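Side-chain contacts in cpftsy (PDB 4AK9), which probably acts as the signal recognition particle receptor GTPase of the moss chloroplast, taking part in protein targeting during chloroplast biogenesis: residues 98-103 with 283-288; 122-127 with 256-261. All coordinates share one frame; numbering follows the deposited sequence.

Contact 1: residues 98-103 with 283-288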
ATOM      1  N   LYS A  98     -19.621  -9.704  -1.262  1.00 20.84           N
ATOM      2  CA  LYS A  98     -19.388 -11.084  -1.684  1.00 22.85           C
ATOM      3  C   LYS A  98     -17.961 -11.551  -1.468  1.00 23.33           C
ATOM      4  O   LYS A  98     -17.744 -12.659  -0.978  1.00 22.39           O
ATOM      5  CB  LYS A  98     -19.794 -11.263  -3.148  1.00 25.93           C
ATOM      6  CG  LYS A  98     -21.288 -11.176  -3.307  1.00 32.78           C
ATOM      7  CD  LYS A  98     -21.742 -11.346  -4.748  1.00 41.12           C
ATOM      8  CE  LYS A  98     -21.502 -12.771  -5.265  1.00 53.84           C
ATOM      9  NZ  LYS A  98     -20.120 -13.007  -5.791  1.00 54.36           N
ATOM     10  N   LEU A  99     -16.993 -10.713  -1.835  1.00 20.66           N
ATOM     11  CA  LEU A  99     -15.592 -11.061  -1.642  1.00 19.03           C
ATOM     12  C   LEU A  99     -15.316 -11.321  -0.174  1.00 19.56           C
ATOM     13  O   LEU A  99     -14.505 -12.186   0.153  1.00 20.34           O
ATOM     14  CB  LEU A  99     -14.684  -9.928  -2.095  1.00 23.46           C
ATOM     15  CG  LEU A  99     -14.466  -9.761  -3.590  1.00 29.48           C
ATOM     16  CD1 LEU A  99     -13.259  -8.834  -3.776  1.00 30.09           C
ATOM     17  CD2 LEU A  99     -14.205 -11.122  -4.229  1.00 33.39           C
ATOM     18  N   LEU A 100     -15.994 -10.581   0.715  1.00 19.65           N
ATOM     19  CA  LEU A 100     -15.766 -10.725   2.167  1.00 19.17           C
ATOM     20  C   LEU A 100     -16.389 -11.972   2.788  1.00 20.40           C
ATOM     21  O   LEU A 100     -16.041 -12.365   3.894  1.00 22.03           O
ATOM     22  CB  LEU A 100     -16.233  -9.463   2.930  1.00 16.51           C
ATOM     23  CG  LEU A 100     -15.343  -8.207   2.799  1.00 18.80           C
ATOM     24  CD1 LEU A 100     -16.149  -6.954   3.266  1.00 18.32           C
ATOM     25  CD2 LEU A 100     -14.076  -8.367   3.643  1.00 17.79           C
ATOM     26  N   THR A 101     -17.325 -12.596   2.079  1.00 23.20           N
ATOM     27  CA  THR A 101     -18.143 -13.617   2.698  1.00 21.76           C
ATOM     28  C   THR A 101     -18.231 -14.952   1.941  1.00 22.97           C
ATOM     29  O   THR A 101     -18.573 -15.970   2.536  1.00 24.83           O
ATOM     30  CB  THR A 101     -19.598 -13.106   2.834  1.00 21.22           C
ATOM     31  OG1 THR A 101     -20.058 -12.671   1.536  1.00 23.97           O
ATOM     32  CG2 THR A 101     -19.690 -11.937   3.823  1.00 21.44           C
ATOM     33  N   GLU A 102     -18.006 -14.950   0.636  1.00 21.56           N
ATOM     34  CA  GLU A 102     -18.279 -16.166  -0.147  1.00 27.73           C
ATOM     35  C   GLU A 102     -17.347 -17.347   0.142  1.00 31.95           C
ATOM     36  O   GLU A 102     -17.753 -18.505  -0.038  1.00 28.12           O
ATOM     37  CB  GLU A 102     -18.244 -15.846  -1.644  1.00 28.30           C
ATOM     38  CG  GLU A 102     -16.822 -15.554  -2.149  1.00 32.52           C
ATOM     39  CD  GLU A 102     -16.802 -14.761  -3.454  1.00 41.39           C
ATOM     40  OE1 GLU A 102     -17.862 -14.691  -4.130  1.00 50.62           O
ATOM     41  OE2 GLU A 102     -15.725 -14.221  -3.813  1.00 42.83           O
ATOM     42  N   ARG A 103     -16.119 -17.082   0.589  1.00 21.96           N
ATOM     43  CA  ARG A 103     -15.128 -18.142   0.723  1.00 24.23           C
ATOM     44  C   ARG A 103     -14.755 -18.459   2.187  1.00 24.81           C
ATOM     45  O   ARG A 103     -14.464 -19.622   2.530  1.00 26.36           O
ATOM     46  CB  ARG A 103     -13.877 -17.783  -0.117  1.00 22.28           C
ATOM     47  CG  ARG A 103     -12.615 -18.620   0.210  1.00 27.78           C
ATOM     48  CD  ARG A 103     -12.755 -20.143  -0.161  1.00 26.20           C
ATOM     49  NE  ARG A 103     -11.481 -20.833   0.048  1.00 23.02           N
ATOM     50  CZ  ARG A 103     -11.074 -21.282   1.232  1.00 23.46           C
ATOM     51  NH1 ARG A 103     -11.853 -21.135   2.296  1.00 25.86           N
ATOM     52  NH2 ARG A 103      -9.895 -21.885   1.370  1.00 24.17           N
ATOM     53  N   SER A 283      -8.638  -6.935   1.001  1.00 15.16           N
ATOM     54  CA  SER A 283      -7.513  -7.589   0.347  1.00 18.08           C
ATOM     55  C   SER A 283      -7.003  -8.784   1.126  1.00 17.76           C
ATOM     56  O   SER A 283      -6.658  -9.815   0.537  1.00 16.12           O
ATOM     57  CB  SER A 283      -6.380  -6.593   0.163  1.00 20.35           C
ATOM     58  OG  SER A 283      -6.824  -5.491  -0.654  1.00 22.27           O
ATOM     59  N   VAL A 284      -6.920  -8.649   2.450  1.00 15.24           N
ATOM     60  CA  VAL A 284      -6.419  -9.773   3.251  1.00 15.98           C
ATOM     61  C   VAL A 284      -7.391 -10.957   3.230  1.00 17.22           C
ATOM     62  O   VAL A 284      -6.977 -12.109   3.095  1.00 19.57           O
ATOM     63  CB  VAL A 284      -5.963  -9.344   4.699  1.00 20.23           C
ATOM     64  CG1 VAL A 284      -7.127  -9.187   5.622  1.00 20.99           C
ATOM     65  CG2 VAL A 284      -5.049 -10.418   5.293  1.00 24.91           C
ATOM     66  N   VAL A 285      -8.683 -10.690   3.297  1.00 14.17           N
ATOM     67  CA  VAL A 285      -9.672 -11.777   3.253  1.00 16.14           C
ATOM     68  C   VAL A 285      -9.639 -12.440   1.876  1.00 17.72           C
ATOM     69  O   VAL A 285      -9.610 -13.665   1.769  1.00 17.42           O
ATOM     70  CB  VAL A 285     -11.073 -11.261   3.583  1.00 17.42           C
ATOM     71  CG1 VAL A 285     -12.136 -12.384   3.339  1.00 16.30           C
ATOM     72  CG2 VAL A 285     -11.113 -10.790   5.039  1.00 16.40           C
ATOM     73  N   ASP A 286      -9.612 -11.616   0.828  1.00 19.85           N
ATOM     74  CA  ASP A 286      -9.554 -12.095  -0.554  1.00 20.64           C
ATOM     75  C   ASP A 286      -8.309 -12.936  -0.847  1.00 18.62           C
ATOM     76  O   ASP A 286      -8.400 -14.053  -1.398  1.00 21.19           O
ATOM     77  CB  ASP A 286      -9.640 -10.909  -1.521  1.00 20.53           C
ATOM     78  CG  ASP A 286      -9.620 -11.349  -2.983  1.00 31.17           C
ATOM     79  OD1 ASP A 286     -10.244 -12.397  -3.303  1.00 32.78           O
ATOM     80  OD2 ASP A 286      -8.946 -10.673  -3.804  1.00 28.74           O
ATOM     81  N   GLU A 287      -7.135 -12.441  -0.466  1.00 19.41           N
ATOM     82  CA  GLU A 287      -5.896 -13.118  -0.785  1.00 20.58           C
ATOM     83  C   GLU A 287      -5.623 -14.326   0.079  1.00 24.02           C
ATOM     84  O   GLU A 287      -5.052 -15.304  -0.422  1.00 22.63           O
ATOM     85  CB  GLU A 287      -4.697 -12.155  -0.680  1.00 19.47           C
ATOM     86  CG  GLU A 287      -4.654 -11.057  -1.776  1.00 26.13           C
ATOM     87  CD  GLU A 287      -4.251 -11.609  -3.142  1.00 44.65           C
ATOM     88  OE1 GLU A 287      -3.367 -12.506  -3.193  1.00 43.29           O
ATOM     89  OE2 GLU A 287      -4.827 -11.166  -4.169  1.00 43.51           O
ATOM     90  N   LEU A 288      -6.001 -14.285   1.365  1.00 18.84           N
ATOM     91  CA  LEU A 288      -5.604 -15.356   2.304  1.00 18.99           C
ATOM     92  C   LEU A 288      -6.706 -16.364   2.620  1.00 17.88           C
ATOM     93  O   LEU A 288      -6.443 -17.443   3.205  1.00 18.47           O
ATOM     94  CB  LEU A 288      -5.008 -14.802   3.636  1.00 21.83           C
ATOM     95  CG  LEU A 288      -3.758 -13.879   3.589  1.00 28.40           C
ATOM     96  CD1 LEU A 288      -2.808 -14.242   4.718  1.00 35.99           C
ATOM     97  CD2 LEU A 288      -3.006 -13.917   2.268  1.00 31.56           C
TER

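Contact 2: residues 122-127 with 256-261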
ATOM      1  N   VAL A 122      -1.091 -14.286  18.010  1.00 20.06           N
ATOM      2  CA  VAL A 122       0.244 -14.252  17.412  1.00 17.02           C
ATOM      3  C   VAL A 122       0.451 -12.994  16.558  1.00 19.14           C
ATOM      4  O   VAL A 122      -0.511 -12.285  16.244  1.00 18.15           O
ATOM      5  CB  VAL A 122       0.502 -15.499  16.514  1.00 21.07           C
ATOM      6  CG1 VAL A 122       0.352 -16.788  17.350  1.00 17.80           C
ATOM      7  CG2 VAL A 122      -0.499 -15.521  15.374  1.00 17.59           C
ATOM      8  N   GLY A 123       1.697 -12.727  16.189  1.00 20.29           N
ATOM      9  CA  GLY A 123       1.995 -11.546  15.379  1.00 22.79           C
ATOM     10  C   GLY A 123       3.304 -10.877  15.723  1.00 29.87           C
ATOM     11  O   GLY A 123       4.029 -11.311  16.615  1.00 25.53           O
ATOM     12  N   VAL A 124       3.614  -9.797  15.014  1.00 30.33           N
ATOM     13  CA  VAL A 124       4.958  -9.232  15.127  1.00 31.44           C
ATOM     14  C   VAL A 124       5.101  -8.251  16.270  1.00 39.54           C
ATOM     15  O   VAL A 124       6.177  -8.112  16.843  1.00 45.42           O
ATOM     16  CB  VAL A 124       5.418  -8.536  13.814  1.00 31.89           C
ATOM     17  CG1 VAL A 124       4.974  -9.337  12.611  1.00 35.68           C
ATOM     18  CG2 VAL A 124       4.891  -7.117  13.735  1.00 41.58           C
ATOM     19  N   ASN A 125       4.026  -7.570  16.619  1.00 36.96           N
ATOM     20  CA  ASN A 125       4.216  -6.433  17.500  1.00 35.86           C
ATOM     21  C   ASN A 125       3.757  -6.742  18.900  1.00 37.92           C
ATOM     22  O   ASN A 125       2.534  -6.819  19.143  1.00 34.18           O
ATOM     23  CB  ASN A 125       3.462  -5.216  16.973  1.00 40.45           C
ATOM     24  CG  ASN A 125       3.831  -3.960  17.719  1.00 41.86           C
ATOM     25  OD1 ASN A 125       3.250  -3.651  18.758  1.00 38.81           O
ATOM     26  ND2 ASN A 125       4.825  -3.238  17.202  1.00 51.62           N
ATOM     27  N   GLY A 126       4.727  -6.906  19.809  1.00 39.47           N
ATOM     28  CA  GLY A 126       4.455  -7.282  21.192  1.00 42.07           C
ATOM     29  C   GLY A 126       3.367  -6.418  21.800  1.00 38.72           C
ATOM     30  O   GLY A 126       2.426  -6.900  22.432  1.00 34.67           O
ATOM     31  N   GLY A 127       3.462  -5.121  21.557  1.00 36.66           N
ATOM     32  CA  GLY A 127       2.554  -4.178  22.178  1.00 39.51           C
ATOM     33  C   GLY A 127       1.142  -4.184  21.618  1.00 38.30           C
ATOM     34  O   GLY A 127       0.170  -4.022  22.375  1.00 37.34           O
ATOM     35  N   ARG A 256       1.297 -13.893   5.396  1.00 25.83           N
ATOM     36  CA  ARG A 256       1.669 -15.123   4.706  1.00 25.95           C
ATOM     37  C   ARG A 256       2.719 -15.899   5.496  1.00 22.46           C
ATOM     38  O   ARG A 256       2.616 -17.120   5.629  1.00 24.39           O
ATOM     39  CB  ARG A 256       2.235 -14.791   3.330  1.00 23.22           C
ATOM     40  CG  ARG A 256       1.170 -14.262   2.400  1.00 28.88           C
ATOM     41  CD  ARG A 256       1.679 -14.122   0.964  1.00 33.55           C
ATOM     42  NE  ARG A 256       0.540 -14.083   0.057  1.00 42.68           N
ATOM     43  CZ  ARG A 256       0.073 -12.982  -0.520  1.00 43.88           C
ATOM     44  NH1 ARG A 256       0.677 -11.808  -0.326  1.00 45.22           N
ATOM     45  NH2 ARG A 256      -0.986 -13.070  -1.317  1.00 38.92           N
ATOM     46  N   GLU A 257       3.703 -15.183   6.024  1.00 25.99           N
ATOM     47  CA  GLU A 257       4.791 -15.802   6.776  1.00 25.18           C
ATOM     48  C   GLU A 257       4.269 -16.479   8.030  1.00 28.56           C
ATOM     49  O   GLU A 257       4.606 -17.646   8.292  1.00 24.55           O
ATOM     50  CB  GLU A 257       5.860 -14.769   7.138  1.00 32.71           C
ATOM     51  CG  GLU A 257       6.665 -14.290   5.931  1.00 41.36           C
ATOM     52  CD  GLU A 257       7.525 -13.052   6.223  1.00 53.82           C
ATOM     53  OE1 GLU A 257       8.131 -12.995   7.327  1.00 64.31           O
ATOM     54  OE2 GLU A 257       7.603 -12.155   5.339  1.00 54.77           O
ATOM     55  N   PHE A 258       3.444 -15.777   8.806  1.00 24.38           N
ATOM     56  CA  PHE A 258       2.906 -16.399  10.021  1.00 24.89           C
ATOM     57  C   PHE A 258       2.046 -17.617   9.732  1.00 27.64           C
ATOM     58  O   PHE A 258       2.080 -18.610  10.461  1.00 23.22           O
ATOM     59  CB  PHE A 258       2.150 -15.377  10.912  1.00 24.31           C
ATOM     60  CG  PHE A 258       3.031 -14.666  11.889  1.00 25.80           C
ATOM     61  CD1 PHE A 258       3.808 -13.575  11.489  1.00 23.68           C
ATOM     62  CD2 PHE A 258       3.142 -15.115  13.199  1.00 26.80           C
ATOM     63  CE1 PHE A 258       4.649 -12.923  12.380  1.00 32.42           C
ATOM     64  CE2 PHE A 258       3.990 -14.462  14.096  1.00 24.79           C
ATOM     65  CZ  PHE A 258       4.747 -13.368  13.691  1.00 28.02           C
ATOM     66  N   ASN A 259       1.268 -17.581   8.655  1.00 22.97           N
ATOM     67  CA  ASN A 259       0.385 -18.701   8.382  1.00 25.46           C
ATOM     68  C   ASN A 259       1.168 -19.929   7.896  1.00 24.60           C
ATOM     69  O   ASN A 259       0.685 -21.048   7.952  1.00 23.57           O
ATOM     70  CB  ASN A 259      -0.689 -18.305   7.361  1.00 26.23           C
ATOM     71  CG  ASN A 259      -1.703 -19.416   7.094  1.00 24.01           C
ATOM     72  OD1 ASN A 259      -2.398 -19.917   7.998  1.00 23.67           O
ATOM     73  ND2 ASN A 259      -1.836 -19.770   5.811  1.00 29.86           N
ATOM     74  N   GLN A 260       2.375 -19.715   7.409  1.00 21.24           N
ATOM     75  CA  GLN A 260       3.232 -20.858   7.094  1.00 24.82           C
ATOM     76  C   GLN A 260       3.779 -21.501   8.371  1.00 26.27           C
ATOM     77  O   GLN A 260       4.017 -22.716   8.379  1.00 26.53           O
ATOM     78  CB  GLN A 260       4.405 -20.434   6.216  1.00 24.74           C
ATOM     79  CG  GLN A 260       4.079 -20.443   4.726  1.00 32.54           C
ATOM     80  CD  GLN A 260       5.257 -19.985   3.902  1.00 43.03           C
ATOM     81  OE1 GLN A 260       5.712 -18.847   4.043  1.00 41.42           O
ATOM     82  NE2 GLN A 260       5.784 -20.881   3.052  1.00 34.14           N
ATOM     83  N   VAL A 261       4.008 -20.698   9.411  1.00 26.14           N
ATOM     84  CA  VAL A 261       4.463 -21.220  10.714  1.00 25.24           C
ATOM     85  C   VAL A 261       3.366 -21.964  11.500  1.00 28.55           C
ATOM     86  O   VAL A 261       3.600 -23.081  12.009  1.00 26.62           O
ATOM     87  CB  VAL A 261       5.073 -20.107  11.593  1.00 26.26           C
ATOM     88  CG1 VAL A 261       5.510 -20.663  12.954  1.00 28.60           C
ATOM     89  CG2 VAL A 261       6.272 -19.459  10.887  1.00 34.86           C
TER

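Contact 1: residues 98-103 with 283-288
Leu99 and Asp286, with CA atoms 6.2 Å apart, and Leu100 and Val285, at 6.3 Å, mark where the last turns of helix 85-101 run close to helix 280-288. The short, beta-branched side chain of Val285 suits this close approach: it points at the opposing backbone and ends there. Its CG1, anti to the backbone N (chi1 172°), settles over carbonyl oxygens of the other segment, 3.9 Å from Leu100 O and 4.0 Å from Leu99 O, as plain van der Waals packing. The other branch, CG2, meets Leu100 CD2 at 4.1 Å, the two side chains crossing at about a right angle. Leu100 starts away from helix 280-288, and only the CD2 arm of its forked end returns to it. Asp286 lies at the margin, where its OD1 passes 4.3 Å from Leu99 CD2. Asp286 suits this partly exposed edge because its carboxylate is satisfied elsewhere, OD1 by a salt bridge to Lys68 and OD2 by a hydrogen bond with Thr65. Glu102 OE2 lies 5.8 Å from Asp286 OD1; each acid also has a lysine partner, Lys98 for Glu102, and this probably offsets their like charge. No hydrogen bond links the two segments, and the contact between them is van der Waals packing. Leu99 also packs on Thr65, Lys68 and Ile69 of helix 63-78, whereas Leu100 is buried against Phe307 and against Ala309, Phe312 and Val313 of helix 309-316; from another side of helix 280-288, Val284 touches Leu252 of helix 251-261.

Contact 2: residues 122-127 with 256-261
Phe258 sends its side chain from helix 251-261 straight at the end of strand 117-123, with CG swung beside the backbone N (chi1 -88°) and the ring turned nearly square to the side-chain stem (chi2 81°), which presents a face to Gly123. The CA of Gly123 stands over that face, 4.0 Å from the ring centroid and 27° off the ring normal, in a CH-pi contact. The ring reaches the glycine backbone directly: CZ is 3.5 Å from Gly123 C, and CE2 is 3.6 Å from Gly123 N. A CB on residue 123 would point away from the ring, so it is the local backbone that demands glycine: at these angles the added carbon would jam against the carbonyl oxygen of Val122. Valines flank the glycine, and both come to the ring obliquely. Val124 CG1, placed anti to its own carbonyl carbon, lies 3.6 Å from Phe258 CE1, while Val122 CB is 4.3 Å from Phe258 CD2. A broad, flat, apolar side chain thus spans three consecutive residues in a buried site, and Leu241 of strand 238-244 adds to its packing. An alanine in place of Phe258 is likely to open a gap beside Gly123 and rob the two valines of the surface they share. Gly123 O, itself beside the ring, accepts a hydrogen bond from Lys129 NZ, and Asn125 OD1 caps the following helix by binding Gly128 N. This strand-loop-helix, with Gly123, Gly128, Lys129 and Thr130, matches the P-loop (Walker A) of SRP-type GTPases, and Phe258 packs against the base of what is probably the nucleotide phosphate site.

How the contacts relate
Contacts 1 and 2 have centres 20 Å apart and meet through adjoining helices, 280-288 and 251-261. A salt bridge from Glu287 OE1 to Arg256 NH2, 3.1 Å long, ties one to the other, and Leu288 CD1 packs 4.2 Å from Arg256 N. Helix 85-101, which supplies one side of contact 1, is followed in the chain by strand 117-123, and both segments of contact 2 fall between the two of contact 1. In the helical-bundle-plus-GTPase architecture of this family, contact 1 joins the bundle to the GTPase domain, whereas contact 2 lies within the GTPase domain, beside the probable P-loop. The Glu287-Arg256 bridge thus connects the helix at the domain junction to the one that packs beside the probable nucleotide site.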